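PDB 4U3S: cellulosomal scaffoldin adaptor protein B from Acetivibrio cellulolyticus, which serves, through type II cohesin domains such as the one in this structure, as a cellulosome scaffoldin that probably binds dockerin modules of partner proteins. Local coordinates for residues Pro63-Glu67 / Leu68-Glu72. Residues are numbered along the deposited sequence; the frame is centred on the assembly and turned at random.
Sequences PTSGE and LLVNE
Val70 turns its two methyls onto the carbonyls of Gly66 and Glu67, because chi1 of -66° sets CG1 beside its own backbone N and CG2 between that N and the carbonyl carbon. Val70 CG1 rests 3.6 Å from Gly66 O and 3.8 Å from Ser65 CB, while Val70 CG2 lies 3.5 Å from Glu67 O. The isopropyl group thus straddles two successive backbone carbonyls, joined to them by van der Waals contact alone. Leu69, with positive phi (68°), swings the chain back so that Val70 meets the residues before the bend. Glu67 takes the crowded position at CG (chi1 67°) and runs extended beyond it, with Leu68 flanking it; Glu67 CG comes 3.9 Å from Leu68 CD2. The Glu67 carboxylate reaches past the turn, where its OE2 accepts a hydrogen bond from Thr112 N on strand 111-120. The loop leaves strand 64-65, which pairs with strand 111-120, and lays Leu68 and Leu69 on Phe32 of strand 32-40 in the other sheet of the cohesin sandwich. Between residues 63-67 and 68-72 no direct hydrogen bond forms. One water accepts from Gly66 N at 2.9 Å and donates to Leu68 O at 2.7 Å; a second accepts from Val70 N at 3.1 Å and gives only a weak bond to Glu67 O. Polar closure of the turn is therefore water-mediated, while Val70 and the Glu67-Leu68 pair make direct nonpolar contacts.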
# COMPACT_ATOMS: atom_id res chain seq x y z
N PRO A 63 -5.80 -12.75 -2.21
CA PRO A 63 -6.59 -13.51 -1.23
C PRO A 63 -7.90 -14.01 -1.84
O PRO A 63 -8.46 -13.39 -2.75
CB PRO A 63 -6.90 -12.48 -0.15
CG PRO A 63 -6.76 -11.16 -0.80
CD PRO A 63 -5.72 -11.32 -1.86
N THR A 64 -8.38 -15.12 -1.30
CA THR A 64 -9.68 -15.64 -1.64
C THR A 64 -10.73 -14.82 -0.91
O THR A 64 -10.56 -14.49 0.27
CB THR A 64 -9.72 -17.14 -1.30
OG1 THR A 64 -8.76 -17.79 -2.14
CG2 THR A 64 -11.12 -17.72 -1.50
N SER A 65 -11.81 -14.46 -1.61
CA SER A 65 -12.85 -13.64 -1.03
C SER A 65 -13.69 -14.38 -0.00
O SER A 65 -13.87 -15.60 -0.05
CB SER A 65 -13.76 -13.07 -2.11
OG SER A 65 -13.02 -12.22 -2.97
N GLY A 66 -14.12 -13.61 1.00
CA GLY A 66 -15.09 -14.05 2.00
C GLY A 66 -16.50 -13.65 1.61
O GLY A 66 -16.78 -13.39 0.45
N GLU A 67 -17.40 -13.59 2.60
CA GLU A 67 -18.79 -13.21 2.34
C GLU A 67 -18.98 -11.69 2.19
O GLU A 67 -19.94 -11.24 1.56
CB GLU A 67 -19.74 -13.78 3.39
CG GLU A 67 -19.61 -13.26 4.78
CD GLU A 67 -20.15 -14.26 5.79
OE1 GLU A 67 -21.26 -14.81 5.57
OE2 GLU A 67 -19.46 -14.54 6.78
N LEU A 68 -18.08 -10.91 2.78
CA LEU A 68 -18.13 -9.46 2.64
C LEU A 68 -17.23 -8.95 1.51
O LEU A 68 -16.34 -9.65 1.06
CB LEU A 68 -17.73 -8.80 3.96
CG LEU A 68 -18.45 -9.27 5.22
CD1 LEU A 68 -18.02 -8.36 6.35
CD2 LEU A 68 -19.96 -9.36 5.08
N LEU A 69 -17.50 -7.73 1.05
CA LEU A 69 -16.72 -7.03 0.01
C LEU A 69 -16.85 -7.67 -1.36
O LEU A 69 -15.94 -7.55 -2.18
CB LEU A 69 -15.25 -6.87 0.41
CG LEU A 69 -14.98 -6.28 1.79
CD1 LEU A 69 -13.51 -6.29 2.17
CD2 LEU A 69 -15.53 -4.86 1.95
N VAL A 70 -17.98 -8.31 -1.62
CA VAL A 70 -18.20 -8.95 -2.92
C VAL A 70 -19.34 -8.33 -3.73
O VAL A 70 -19.68 -8.81 -4.81
CB VAL A 70 -18.34 -10.48 -2.78
CG1 VAL A 70 -17.01 -11.06 -2.30
CG2 VAL A 70 -19.50 -10.85 -1.87
N ASN A 71 -19.92 -7.24 -3.24
CA ASN A 71 -20.96 -6.53 -4.00
C ASN A 71 -20.35 -5.71 -5.12
O ASN A 71 -19.71 -4.65 -4.89
CB ASN A 71 -21.78 -5.66 -3.06
CG ASN A 71 -23.06 -5.16 -3.68
OD1 ASN A 71 -23.09 -4.80 -4.86
ND2 ASN A 71 -24.12 -5.09 -2.89
N GLU A 72 -20.49 -6.20 -6.35
CA GLU A 72 -19.78 -5.62 -7.48
C GLU A 72 -20.21 -4.17 -7.78
O GLU A 72 -19.43 -3.40 -8.35
CB GLU A 72 -19.96 -6.50 -8.72
CG GLU A 72 -19.28 -7.87 -8.59
CD GLU A 72 -17.76 -7.84 -8.64
OE1 GLU A 72 -17.18 -6.80 -8.99
OE2 GLU A 72 -17.14 -8.92 -8.42
O HOH W 1 -13.95 -10.77 0.75
O HOH W 2 -20.67 -8.34 -0.13